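Type IV pilin structural subunit (Pseudomonas aeruginosa, PDB 3JYZ) probably serves as the major pilin that polymerises into type IV pili, the thin filaments on the bacterial surface. Local coordinates at residues 53-61 and 71-79; 87-96 and 111-121. All coordinates share one frame; numbering follows the deposited sequence.

Contact 1 (53-61 and 71-79)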
ATOM      1  N   SER A  53       0.233  -2.576  13.074  1.00 10.20           N
ATOM      2  CA  SER A  53       1.623  -2.811  13.417  1.00 11.45           C
ATOM      3  C   SER A  53       1.820  -4.244  13.901  1.00 11.92           C
ATOM      4  O   SER A  53       0.853  -4.957  14.180  1.00 13.46           O
ATOM      5  CB  SER A  53       2.063  -1.830  14.494  1.00 14.30           C
ATOM      6  OG  SER A  53       1.392  -2.118  15.700  1.00 16.08           O
ATOM      7  N   SER A  54       3.080  -4.651  13.994  1.00 11.21           N
ATOM      8  CA  SER A  54       3.425  -6.003  14.406  1.00 11.77           C
ATOM      9  C   SER A  54       4.895  -5.994  14.767  1.00 13.44           C
ATOM     10  O   SER A  54       5.531  -4.950  14.757  1.00 13.15           O
ATOM     11  CB  SER A  54       3.188  -6.977  13.254  1.00 12.74           C
ATOM     12  OG  SER A  54       4.126  -6.751  12.218  1.00 13.73           O
ATOM     13  N   LYS A  55       5.469  -7.138  15.007  1.00 14.20           N
ATOM     14  CA  LYS A  55       6.881  -7.175  15.260  1.00 15.68           C
ATOM     15  C   LYS A  55       7.705  -6.633  14.095  1.00 15.47           C
ATOM     16  O   LYS A  55       8.634  -6.026  14.299  1.00 15.87           O
ATOM     17  CB  LYS A  55       7.360  -8.623  15.584  1.00 16.66           C
ATOM     18  CG  LYS A  55       8.832  -8.716  15.799  1.00 17.79           C
ATOM     19  CD  LYS A  55       9.239 -10.130  16.221  1.00 19.18           C
ATOM     20  CE  LYS A  55      10.747 -10.278  16.224  1.00 21.19           C
ATOM     21  NZ  LYS A  55      11.222 -11.468  16.936  1.00 22.66           N
ATOM     22  N   TYR A  56       7.200  -6.759  12.951  1.00 14.82           N
ATOM     23  CA  TYR A  56       7.952  -6.446  11.742  1.00 15.46           C
ATOM     24  C   TYR A  56       7.445  -5.161  11.095  1.00 13.16           C
ATOM     25  O   TYR A  56       8.194  -4.673  10.299  1.00 12.67           O
ATOM     26  CB  TYR A  56       7.873  -7.603  10.745  1.00 18.16           C
ATOM     27  CG  TYR A  56       8.513  -8.881  11.237  1.00 22.46           C
ATOM     28  CD1 TYR A  56       9.730  -8.856  11.911  1.00 24.14           C
ATOM     29  CD2 TYR A  56       7.903 -10.110  11.028  1.00 24.57           C
ATOM     30  CE1 TYR A  56      10.317 -10.022  12.361  1.00 25.59           C
ATOM     31  CE2 TYR A  56       8.486 -11.282  11.475  1.00 25.64           C
ATOM     32  CZ  TYR A  56       9.692 -11.233  12.141  1.00 27.20           C
ATOM     33  OH  TYR A  56      10.278 -12.395  12.587  1.00 30.34           O
ATOM     34  N   VAL A  57       6.303  -4.711  11.407  1.00 11.21           N
ATOM     35  CA  VAL A  57       5.697  -3.551  10.799  1.00 10.54           C
ATOM     36  C   VAL A  57       5.496  -2.422  11.800  1.00 10.58           C
ATOM     37  O   VAL A  57       4.884  -2.619  12.755  1.00 10.81           O
ATOM     38  CB  VAL A  57       4.384  -3.900  10.159  1.00 10.21           C
ATOM     39  CG1 VAL A  57       3.744  -2.685   9.540  1.00 10.79           C
ATOM     40  CG2 VAL A  57       4.652  -4.927   9.121  1.00 10.71           C
ATOM     41  N   THR A  58       6.110  -1.286  11.524  1.00 10.39           N
ATOM     42  CA  THR A  58       5.943  -0.094  12.354  1.00 10.38           C
ATOM     43  C   THR A  58       4.557   0.509  12.152  1.00  9.82           C
ATOM     44  O   THR A  58       3.863   0.832  13.114  1.00 10.75           O
ATOM     45  CB  THR A  58       7.005   0.959  12.012  1.00 12.22           C
ATOM     46  OG1 THR A  58       8.283   0.493  12.458  1.00 14.75           O
ATOM     47  CG2 THR A  58       6.702   2.301  12.679  1.00 13.15           C
ATOM     48  N   SER A  59       4.141   0.632  10.896  1.00  8.96           N
ATOM     49  CA  SER A  59       2.905   1.331  10.593  1.00  8.03           C
ATOM     50  C   SER A  59       2.398   0.998   9.201  1.00  7.85           C
ATOM     51  O   SER A  59       3.179   0.656   8.309  1.00  8.25           O
ATOM     52  CB  SER A  59       3.110   2.845  10.726  1.00  9.08           C
ATOM     53  OG  SER A  59       4.123   3.309   9.847  1.00  9.82           O
ATOM     54  N   VAL A  60       1.082   1.092   9.042  1.00  7.11           N
ATOM     55  CA  VAL A  60       0.413   0.936   7.756  1.00  7.03           C
ATOM     56  C   VAL A  60      -0.529   2.123   7.695  1.00  7.15           C
ATOM     57  O   VAL A  60      -1.568   2.126   8.353  1.00  8.80           O
ATOM     58  CB  VAL A  60      -0.401  -0.368   7.719  1.00  7.40           C
ATOM     59  CG1 VAL A  60      -1.112  -0.520   6.381  1.00  8.45           C
ATOM     60  CG2 VAL A  60       0.509  -1.574   7.999  1.00  8.44           C
ATOM     61  N   LEU A  61      -0.150   3.150   6.939  1.00  6.15           N
ATOM     62  CA  LEU A  61      -0.887   4.412   6.988  1.00  6.61           C
ATOM     63  C   LEU A  61      -1.409   4.839   5.627  1.00  7.30           C
ATOM     64  O   LEU A  61      -0.699   4.762   4.620  1.00  7.41           O
ATOM     65  CB  LEU A  61      -0.007   5.520   7.576  1.00  6.92           C
ATOM     66  CG  LEU A  61       0.229   5.406   9.085  1.00  8.34           C
ATOM     67  CD1 LEU A  61       1.349   6.344   9.512  1.00  9.89           C
ATOM     68  CD2 LEU A  61      -1.045   5.686   9.880  1.00  8.51           C
ATOM     69  N   THR A  71       1.180   3.526   2.834  1.00  6.68           N
ATOM     70  CA  THR A  71       2.605   3.309   3.062  1.00  7.32           C
ATOM     71  C   THR A  71       2.777   2.319   4.197  1.00  7.81           C
ATOM     72  O   THR A  71       2.252   2.526   5.300  1.00  8.48           O
ATOM     73  CB  THR A  71       3.323   4.616   3.435  1.00  7.92           C
ATOM     74  OG1 THR A  71       3.152   5.558   2.373  1.00  9.23           O
ATOM     75  CG2 THR A  71       4.812   4.371   3.668  1.00  7.88           C
ATOM     76  N   ILE A  72       3.493   1.233   3.923  1.00  7.39           N
ATOM     77  CA  ILE A  72       3.865   0.291   4.965  1.00  7.15           C
ATOM     78  C   ILE A  72       5.312   0.571   5.339  1.00  7.61           C
ATOM     79  O   ILE A  72       6.202   0.561   4.475  1.00  7.87           O
ATOM     80  CB  ILE A  72       3.780  -1.145   4.478  1.00  7.54           C
ATOM     81  CG1 ILE A  72       2.386  -1.447   3.933  1.00  8.85           C
ATOM     82  CG2 ILE A  72       4.153  -2.105   5.608  1.00  8.97           C
ATOM     83  CD1 ILE A  72       2.317  -2.803   3.239  1.00 10.28           C
ATOM     84  N   THR A  73       5.537   0.839   6.624  1.00  7.90           N
ATOM     85  CA  THR A  73       6.873   1.073   7.148  1.00  8.72           C
ATOM     86  C   THR A  73       7.271  -0.113   8.011  1.00  9.19           C
ATOM     87  O   THR A  73       6.553  -0.487   8.934  1.00  9.53           O
ATOM     88  CB  THR A  73       6.907   2.371   7.978  1.00 10.18           C
ATOM     89  OG1 THR A  73       6.549   3.480   7.143  1.00 10.51           O
ATOM     90  CG2 THR A  73       8.306   2.597   8.577  1.00 10.55           C
ATOM     91  N   TYR A  74       8.415  -0.715   7.702  1.00  9.45           N
ATOM     92  CA  TYR A  74       8.878  -1.900   8.416  1.00  9.70           C
ATOM     93  C   TYR A  74       9.861  -1.561   9.525  1.00 11.97           C
ATOM     94  O   TYR A  74      10.550  -0.553   9.447  1.00 13.43           O
ATOM     95  CB  TYR A  74       9.546  -2.853   7.424  1.00 10.74           C
ATOM     96  CG  TYR A  74       8.537  -3.453   6.492  1.00  9.87           C
ATOM     97  CD1 TYR A  74       7.889  -4.626   6.820  1.00 10.11           C
ATOM     98  CD2 TYR A  74       8.192  -2.816   5.307  1.00 10.12           C
ATOM     99  CE1 TYR A  74       6.943  -5.179   5.985  1.00 10.06           C
ATOM    100  CE2 TYR A  74       7.238  -3.362   4.459  1.00 10.35           C
ATOM    101  CZ  TYR A  74       6.626  -4.547   4.806  1.00  9.52           C
ATOM    102  OH  TYR A  74       5.670  -5.127   3.994  1.00  9.62           O
ATOM    103  N   VAL A  75       9.907  -2.403  10.554  1.00 12.68           N
ATOM    104  CA  VAL A  75      10.922  -2.256  11.594  1.00 14.20           C
ATOM    105  C   VAL A  75      12.208  -2.854  11.028  1.00 16.04           C
ATOM    106  O   VAL A  75      12.380  -4.075  10.996  1.00 15.89           O
ATOM    107  CB  VAL A  75      10.514  -2.948  12.906  1.00 14.22           C
ATOM    108  CG1 VAL A  75      11.467  -2.534  14.036  1.00 15.04           C
ATOM    109  CG2 VAL A  75       9.062  -2.594  13.271  1.00 13.65           C
ATOM    110  N   ALA A  76      13.086  -1.981  10.551  1.00 17.56           N
ATOM    111  CA  ALA A  76      14.251  -2.416   9.784  1.00 19.34           C
ATOM    112  C   ALA A  76      15.072  -3.493  10.495  1.00 20.36           C
ATOM    113  O   ALA A  76      15.438  -4.497   9.891  1.00 20.91           O
ATOM    114  CB  ALA A  76      15.114  -1.234   9.414  1.00 20.49           C
ATOM    115  N   ASP A  77      15.348  -3.314  11.780  1.00 21.18           N
ATOM    116  CA  ASP A  77      16.232  -4.267  12.447  1.00 22.11           C
ATOM    117  C   ASP A  77      15.566  -5.579  12.898  1.00 21.95           C
ATOM    118  O   ASP A  77      16.247  -6.498  13.364  1.00 22.62           O
ATOM    119  CB  ASP A  77      17.028  -3.596  13.575  1.00 23.70           C
ATOM    120  CG  ASP A  77      16.165  -3.193  14.756  1.00 25.77           C
ATOM    121  OD1 ASP A  77      14.953  -3.494  14.759  1.00 25.75           O
ATOM    122  OD2 ASP A  77      16.715  -2.579  15.693  1.00 26.92           O
ATOM    123  N   GLN A  78      14.248  -5.679  12.751  1.00 21.07           N
ATOM    124  CA  GLN A  78      13.558  -6.938  12.999  1.00 21.61           C
ATOM    125  C   GLN A  78      13.388  -7.713  11.694  1.00 22.25           C
ATOM    126  O   GLN A  78      13.349  -8.945  11.681  1.00 23.72           O
ATOM    127  CB  GLN A  78      12.190  -6.713  13.656  1.00 21.44           C
ATOM    128  CG  GLN A  78      12.214  -5.912  14.964  1.00 21.20           C
ATOM    129  CD  GLN A  78      13.002  -6.590  16.075  1.00 22.45           C
ATOM    130  OE1 GLN A  78      12.909  -7.804  16.272  1.00 23.60           O
ATOM    131  NE2 GLN A  78      13.772  -5.801  16.815  1.00 22.24           N
ATOM    132  N   VAL A  79      13.279  -6.976  10.592  1.00 20.91           N
ATOM    133  CA  VAL A  79      13.057  -7.585   9.292  1.00 20.11           C
ATOM    134  C   VAL A  79      14.377  -7.966   8.629  1.00 21.75           C
ATOM    135  O   VAL A  79      14.475  -9.028   8.010  1.00 22.97           O
ATOM    136  CB  VAL A  79      12.272  -6.628   8.371  1.00 18.34           C
ATOM    137  CG1 VAL A  79      12.099  -7.233   6.990  1.00 18.48           C
ATOM    138  CG2 VAL A  79      10.922  -6.311   8.983  1.00 18.57           C
TER
HETATM  139  O   HOH W   1       3.814   3.914   7.189  1.00  9.03           O
HETATM  140  O   HOH W   2       0.680   6.780   2.431  1.00 13.34           O

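Contact 2 (87-96 and 111-121)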
ATOM      1  N   THR A  87      10.284   0.899   3.343  1.00  9.45           N
ATOM      2  CA  THR A  87       8.880   1.160   3.012  1.00  8.77           C
ATOM      3  C   THR A  87       8.429   0.524   1.711  1.00  8.54           C
ATOM      4  O   THR A  87       9.207   0.380   0.756  1.00  8.08           O
ATOM      5  CB  THR A  87       8.542   2.670   2.945  1.00 10.65           C
ATOM      6  OG1 THR A  87       9.177   3.258   1.802  1.00 11.06           O
ATOM      7  CG2 THR A  87       9.000   3.381   4.210  1.00 11.36           C
ATOM      8  N   LEU A  88       7.156   0.144   1.708  1.00  7.64           N
ATOM      9  CA  LEU A  88       6.442  -0.224   0.502  1.00  7.98           C
ATOM     10  C   LEU A  88       5.255   0.721   0.332  1.00  8.53           C
ATOM     11  O   LEU A  88       4.686   1.200   1.318  1.00  9.26           O
ATOM     12  CB  LEU A  88       5.923  -1.660   0.596  1.00  8.17           C
ATOM     13  CG  LEU A  88       6.947  -2.786   0.623  1.00  8.03           C
ATOM     14  CD1 LEU A  88       6.240  -4.143   0.694  1.00  9.04           C
ATOM     15  CD2 LEU A  88       7.860  -2.701  -0.607  1.00  7.63           C
ATOM     16  N   ILE A  89       4.886   0.975  -0.921  1.00  8.04           N
ATOM     17  CA  ILE A  89       3.739   1.807  -1.241  1.00  8.14           C
ATOM     18  C   ILE A  89       2.687   0.960  -1.960  1.00  8.09           C
ATOM     19  O   ILE A  89       3.011   0.230  -2.899  1.00  8.34           O
ATOM     20  CB  ILE A  89       4.127   2.976  -2.160  1.00  9.88           C
ATOM     21  CG1 ILE A  89       5.333   3.744  -1.603  1.00 12.42           C
ATOM     22  CG2 ILE A  89       2.919   3.889  -2.390  1.00 11.08           C
ATOM     23  CD1 ILE A  89       5.095   4.359  -0.260  1.00 12.79           C
ATOM     24  N   LEU A  90       1.440   1.040  -1.507  1.00  7.69           N
ATOM     25  CA  LEU A  90       0.319   0.391  -2.184  1.00  7.63           C
ATOM     26  C   LEU A  90      -0.587   1.487  -2.743  1.00  7.69           C
ATOM     27  O   LEU A  90      -1.152   2.273  -1.986  1.00  7.84           O
ATOM     28  CB  LEU A  90      -0.475  -0.505  -1.228  1.00  9.07           C
ATOM     29  CG  LEU A  90       0.329  -1.476  -0.359  1.00 10.89           C
ATOM     30  CD1 LEU A  90      -0.582  -2.349   0.516  1.00 11.61           C
ATOM     31  CD2 LEU A  90       1.241  -2.354  -1.189  1.00 12.84           C
ATOM     32  N   SER A  91      -0.726   1.525  -4.066  1.00  8.35           N
ATOM     33  CA  SER A  91      -1.455   2.598  -4.741  1.00  8.63           C
ATOM     34  C   SER A  91      -2.711   2.028  -5.396  1.00  9.18           C
ATOM     35  O   SER A  91      -2.621   1.105  -6.208  1.00  8.86           O
ATOM     36  CB  SER A  91      -0.559   3.242  -5.802  1.00  8.97           C
ATOM     37  OG  SER A  91       0.619   3.790  -5.222  1.00 10.06           O
ATOM     38  N   PRO A  92      -3.890   2.560  -5.038  1.00  8.80           N
ATOM     39  CA  PRO A  92      -5.160   2.033  -5.564  1.00  8.89           C
ATOM     40  C   PRO A  92      -5.668   2.732  -6.831  1.00  9.03           C
ATOM     41  O   PRO A  92      -5.470   3.937  -7.023  1.00  8.73           O
ATOM     42  CB  PRO A  92      -6.149   2.283  -4.422  1.00  8.18           C
ATOM     43  CG  PRO A  92      -5.586   3.464  -3.680  1.00  9.33           C
ATOM     44  CD  PRO A  92      -4.093   3.540  -3.955  1.00  9.44           C
ATOM     45  N   TYR A  93      -6.341   1.953  -7.678  1.00  8.75           N
ATOM     46  CA  TYR A  93      -6.923   2.439  -8.927  1.00  8.49           C
ATOM     47  C   TYR A  93      -8.307   1.852  -9.094  1.00  9.84           C
ATOM     48  O   TYR A  93      -8.581   0.756  -8.634  1.00 11.34           O
ATOM     49  CB  TYR A  93      -6.063   2.010 -10.121  1.00  9.28           C
ATOM     50  CG  TYR A  93      -4.676   2.585 -10.064  1.00  8.68           C
ATOM     51  CD1 TYR A  93      -3.710   2.035  -9.225  1.00  9.67           C
ATOM     52  CD2 TYR A  93      -4.337   3.701 -10.818  1.00 10.01           C
ATOM     53  CE1 TYR A  93      -2.445   2.580  -9.151  1.00 10.34           C
ATOM     54  CE2 TYR A  93      -3.064   4.252 -10.750  1.00 10.58           C
ATOM     55  CZ  TYR A  93      -2.121   3.684  -9.911  1.00 10.92           C
ATOM     56  OH  TYR A  93      -0.846   4.223  -9.838  1.00 12.40           O
ATOM     57  N   ILE A  94      -9.194   2.585  -9.752  1.00  9.84           N
ATOM     58  CA  ILE A  94     -10.463   2.002 -10.147  1.00 11.92           C
ATOM     59  C   ILE A  94     -10.395   1.586 -11.602  1.00 12.82           C
ATOM     60  O   ILE A  94      -9.951   2.351 -12.460  1.00 13.31           O
ATOM     61  CB  ILE A  94     -11.653   2.950  -9.896  1.00 13.94           C
ATOM     62  CG1 ILE A  94     -12.033   2.900  -8.417  1.00 15.19           C
ATOM     63  CG2 ILE A  94     -12.855   2.537 -10.747  1.00 15.02           C
ATOM     64  CD1 ILE A  94     -12.985   3.963  -7.981  1.00 17.13           C
ATOM     65  N   ASN A  95     -10.801   0.343 -11.838  1.00 13.33           N
ATOM     66  CA  ASN A  95     -10.865  -0.270 -13.152  1.00 14.06           C
ATOM     67  C   ASN A  95     -12.319  -0.309 -13.607  1.00 16.15           C
ATOM     68  O   ASN A  95     -13.146  -0.981 -12.990  1.00 16.18           O
ATOM     69  CB  ASN A  95     -10.323  -1.697 -13.042  1.00 14.50           C
ATOM     70  CG  ASN A  95     -10.617  -2.533 -14.266  1.00 15.50           C
ATOM     71  OD1 ASN A  95     -10.776  -2.006 -15.362  1.00 15.93           O
ATOM     72  ND2 ASN A  95     -10.682  -3.850 -14.084  1.00 16.61           N
ATOM     73  N   ASP A  96     -12.627   0.419 -14.674  1.00 18.02           N
ATOM     74  CA  ASP A  96     -13.992   0.472 -15.195  1.00 19.48           C
ATOM     75  C   ASP A  96     -14.263  -0.596 -16.257  1.00 20.17           C
ATOM     76  O   ASP A  96     -15.306  -0.583 -16.910  1.00 21.50           O
ATOM     77  CB  ASP A  96     -14.308   1.870 -15.743  1.00 20.90           C
ATOM     78  CG  ASP A  96     -13.571   2.182 -17.041  1.00 21.95           C
ATOM     79  OD1 ASP A  96     -12.731   1.372 -17.478  1.00 20.90           O
ATOM     80  OD2 ASP A  96     -13.841   3.248 -17.638  1.00 23.83           O
ATOM     81  N   THR A 111     -16.757   7.440 -10.809  1.00 18.35           N
ATOM     82  CA  THR A 111     -16.494   6.337 -11.725  1.00 18.03           C
ATOM     83  C   THR A 111     -16.643   5.004 -11.008  1.00 19.77           C
ATOM     84  O   THR A 111     -15.969   4.754 -10.012  1.00 19.99           O
ATOM     85  CB  THR A 111     -15.080   6.419 -12.318  1.00 17.08           C
ATOM     86  OG1 THR A 111     -14.897   7.693 -12.942  1.00 18.14           O
ATOM     87  CG2 THR A 111     -14.878   5.323 -13.359  1.00 17.19           C
ATOM     88  N   ARG A 112     -17.476   4.137 -11.532  1.00 21.90           N
ATOM     89  CA  ARG A 112     -17.737   2.901 -10.876  1.00 23.38           C
ATOM     90  C   ARG A 112     -16.828   1.780 -11.451  1.00 21.57           C
ATOM     91  O   ARG A 112     -16.475   1.822 -12.538  1.00 21.59           O
ATOM     92  CB  ARG A 112     -19.223   2.496 -10.973  1.00 26.61           C
ATOM     93  CG  ARG A 112     -20.239   3.330 -10.188  1.00 29.44           C
ATOM     94  CD  ARG A 112     -19.742   3.888  -8.843  1.00 32.14           C
ATOM     95  NE  ARG A 112     -20.769   4.768  -8.252  1.00 34.42           N
ATOM     96  CZ  ARG A 112     -20.553   5.755  -7.395  1.00 35.98           C
ATOM     97  NH1 ARG A 112     -19.360   6.003  -6.925  1.00 36.23           N
ATOM     98  NH2 ARG A 112     -21.577   6.474  -6.988  1.00 36.64           N
ATOM     99  N   GLY A 113     -16.495   0.829 -10.639  1.00 20.50           N
ATOM    100  CA  GLY A 113     -15.634  -0.252 -11.071  1.00 19.81           C
ATOM    101  C   GLY A 113     -15.035  -0.963  -9.879  1.00 20.01           C
ATOM    102  O   GLY A 113     -15.453  -0.754  -8.743  1.00 21.72           O
ATOM    103  N   THR A 114     -14.051  -1.810 -10.145  1.00 18.32           N
ATOM    104  CA  THR A 114     -13.387  -2.554  -9.086  1.00 17.82           C
ATOM    105  C   THR A 114     -12.041  -1.898  -8.780  1.00 15.11           C
ATOM    106  O   THR A 114     -11.524  -1.124  -9.582  1.00 15.33           O
ATOM    107  CB  THR A 114     -13.192  -4.016  -9.483  1.00 19.79           C
ATOM    108  OG1 THR A 114     -12.711  -4.072 -10.828  1.00 20.36           O
ATOM    109  CG2 THR A 114     -14.518  -4.763  -9.401  1.00 20.68           C
ATOM    110  N   ILE A 115     -11.491  -2.196  -7.611  1.00 13.35           N
ATOM    111  CA  ILE A 115     -10.257  -1.554  -7.171  1.00 12.74           C
ATOM    112  C   ILE A 115      -9.043  -2.461  -7.369  1.00 12.83           C
ATOM    113  O   ILE A 115      -9.030  -3.611  -6.926  1.00 14.93           O
ATOM    114  CB  ILE A 115     -10.361  -1.122  -5.698  1.00 13.02           C
ATOM    115  CG1 ILE A 115     -11.596  -0.224  -5.514  1.00 14.10           C
ATOM    116  CG2 ILE A 115      -9.071  -0.434  -5.243  1.00 13.50           C
ATOM    117  CD1 ILE A 115     -11.806   0.262  -4.094  1.00 15.13           C
ATOM    118  N   ASP A 116      -8.034  -1.926  -8.050  1.00 11.43           N
ATOM    119  CA  ASP A 116      -6.786  -2.634  -8.303  1.00 11.06           C
ATOM    120  C   ASP A 116      -5.686  -1.945  -7.509  1.00 10.66           C
ATOM    121  O   ASP A 116      -5.695  -0.724  -7.350  1.00 12.86           O
ATOM    122  CB  ASP A 116      -6.422  -2.588  -9.790  1.00 12.85           C
ATOM    123  CG  ASP A 116      -7.443  -3.284 -10.675  1.00 14.79           C
ATOM    124  OD1 ASP A 116      -8.167  -4.174 -10.184  1.00 16.48           O
ATOM    125  OD2 ASP A 116      -7.504  -2.932 -11.871  1.00 15.03           O
ATOM    126  N   TRP A 117      -4.739  -2.725  -7.007  1.00 10.20           N
ATOM    127  CA  TRP A 117      -3.651  -2.183  -6.216  1.00 10.41           C
ATOM    128  C   TRP A 117      -2.303  -2.502  -6.839  1.00 11.09           C
ATOM    129  O   TRP A 117      -2.050  -3.639  -7.261  1.00 12.28           O
ATOM    130  CB  TRP A 117      -3.696  -2.757  -4.801  1.00 10.53           C
ATOM    131  CG  TRP A 117      -4.849  -2.270  -3.981  1.00  9.83           C
ATOM    132  CD1 TRP A 117      -6.104  -2.811  -3.921  1.00 10.21           C
ATOM    133  CD2 TRP A 117      -4.847  -1.158  -3.086  1.00  9.66           C
ATOM    134  NE1 TRP A 117      -6.888  -2.090  -3.043  1.00 10.60           N
ATOM    135  CE2 TRP A 117      -6.133  -1.067  -2.516  1.00  9.54           C
ATOM    136  CE3 TRP A 117      -3.880  -0.217  -2.710  1.00  9.54           C
ATOM    137  CZ2 TRP A 117      -6.478  -0.078  -1.600  1.00  9.18           C
ATOM    138  CZ3 TRP A 117      -4.218   0.761  -1.795  1.00  9.25           C
ATOM    139  CH2 TRP A 117      -5.506   0.824  -1.251  1.00  9.06           C
ATOM    140  N   ALA A 118      -1.449  -1.489  -6.891  1.00  9.84           N
ATOM    141  CA  ALA A 118      -0.061  -1.634  -7.310  1.00  9.53           C
ATOM    142  C   ALA A 118       0.846  -1.535  -6.092  1.00  8.76           C
ATOM    143  O   ALA A 118       0.682  -0.630  -5.265  1.00  9.75           O
ATOM    144  CB  ALA A 118       0.292  -0.542  -8.313  1.00 10.27           C
ATOM    145  N   CYS A 119       1.780  -2.473  -5.962  1.00  7.61           N
ATOM    146  CA  CYS A 119       2.758  -2.409  -4.884  1.00  7.24           C
ATOM    147  C   CYS A 119       4.106  -2.009  -5.445  1.00  7.23           C
ATOM    148  O   CYS A 119       4.564  -2.600  -6.425  1.00  8.24           O
ATOM    149  CB  CYS A 119       2.894  -3.755  -4.181  1.00  8.06           C
ATOM    150  SG  CYS A 119       4.086  -3.691  -2.800  1.00  8.61           S
ATOM    151  N   THR A 120       4.741  -0.989  -4.855  1.00  7.54           N
ATOM    152  CA  THR A 120       6.038  -0.575  -5.278  1.00  8.84           C
ATOM    153  C   THR A 120       7.065  -0.526  -4.096  1.00  9.94           C
ATOM    154  O   THR A 120       6.733  -0.195  -3.016  1.00 11.54           O
ATOM    155  CB  THR A 120       6.013   0.796  -5.993  1.00  9.93           C
ATOM    156  OG1 THR A 120       5.360   1.729  -5.158  1.00 10.19           O
ATOM    157  CG2 THR A 120       5.294   0.706  -7.314  1.00  9.63           C
ATOM    158  N   SER A 121       8.273  -0.916  -4.395  1.00  8.58           N
ATOM    159  CA  SER A 121       9.393  -0.849  -3.481  1.00  7.85           C
ATOM    160  C   SER A 121      10.368   0.188  -4.069  1.00  9.08           C
ATOM    161  O   SER A 121       9.985   1.058  -4.737  1.00 12.58           O
ATOM    162  CB  SER A 121      10.070  -2.215  -3.416  1.00  7.40           C
ATOM    163  OG  SER A 121      10.590  -2.543  -4.663  1.00  8.63           O
TER
HETATM  164  O   HOH W   3       2.469   1.763  -5.407  1.00 10.32           O
HETATM  165  O   HOH W   4     -13.928  -3.682 -13.266  1.00 41.69           O

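Contact 1 (53-61 and 71-79)
A classic beta bulge interrupts the antiparallel hairpin of strands 57-62 and 70-74, placing both Thr58 and Ser59 opposite Thr73. The carbonyl O of Thr73 takes the bent bond from Thr58 N (2.7 Å, 135° at the hydrogen) and a weak one from Ser59 N, so one acceptor serves two successive amides. From Ser59 O onward the ladder is regular: Thr73 N bonds to Ser59 O, Leu61 pairs with Thr71 through two bonds, and Val60 and Ile72 form the non-hydrogen-bonded pair between. With chi1 at 59°, Ser59 OG sits between its own backbone N and carbonyl carbon, 3.5 Å from Thr73 CB, and a water bonded to it also bonds Thr73 OG1 and Thr71 O. On the other face, Val57 wedges between two partners, its CG1 4.0 Å from Ile72 CG2 and its CG2 3.9 Å from Tyr74 CE1. Just before helix 76-79, Val75, at its N-cap position, gives its N-H to Tyr56 O (N to O 2.9 Å), with the donor 48° above the carbonyl plane. Tyr56 lies against that helix: Gln78 CB meets the edge of its ring, in plane, 3.7 Å from CD1, and Val79 CG2 packs on Tyr56 CB at 3.8 Å. The face bearing Val57, Ile72 and Tyr74 turns to helix 4-28, where Leu17 and Leu15 meet the aliphatic pair and Val11 O receives the Tyr74 hydroxyl, while strand 87-95 flanks strand 70-74.

Contact 2 (87-96 and 111-121)
Pro92 and Trp117, a non-hydrogen-bonded pair of the antiparallel strands 87-95 and 114-120, fit together as a bump on a plate. Pro92 CB stands over the six-membered ring of Trp117, 3.5 Å from its centroid and 8° off the normal, a CH-pi contact. With CG anti to the carbonyl carbon (chi1 -70°), the indole lies back across the neighbouring strand instead of standing up from the sheet. The CE3-CZ3 side of the ring slots in beside Leu90, whose CB is 3.7 Å from Trp117 CE3, and the carbonyl O of Leu90 meets the ring edge near its plane. Farther along this face, Leu90 CD2 presses on Cys119 SG at 3.5 Å, and Leu88 CD2 reaches Ser121 CB at 3.6 Å. Toward the other end, Ile115 CG2 fills the step beside Pro92 CB (4.1 Å), while the CG2 branch of Ile94 lies over Gly113 CA at 4.0 Å. The reverse face is more polar: a water bonds Ile89 O, Ser91 OG and Thr120 OG1, which also bonds to Ala136 O, and Asp116 OD2 comes within 3.3 Å of Asn95 CB, its charge paired in a salt bridge with Arg100. Between the two faces, eight backbone bonds join the strands, that from Asn95 N to Thr114 O being nearly straight at 176°. A disulfide from Cys119 to Cys149 pins strand 114-120 to the C-terminal end of the chain, consistent with the disulfide-bounded D-region of type IV pilins. Helix 4-28 packs on Leu88, Leu90 and Trp117 through Val11, Leu15, Ala18 and Ile25, helix 103-109 covers Pro92 and Ile94, and strand 70-74 pairs with the other edge of strand 87-95.

In the fold
From the N terminus the chain runs through helices 4-28 and 33-49 before contact 1 closes the short hairpin between strands 57-62 and 70-74. After helix 76-79 it returns as strand 87-95, which lies antiparallel beside strand 70-74; the amide of Ile72 probably bonds to Leu88 O there. Contact 2 then closes a longer loop, containing strand 100-102 and helix 103-109. The two closures follow in series, neither nesting nor crossing, and their centres lie about 21 Å apart on opposite sides of the chain's centre. Together they exemplify an antiparallel sheet in which strand 87-95 is shared, pairing with 70-74 as well as with 114-120, here laid against the long N-terminal helix as in type IV pilins.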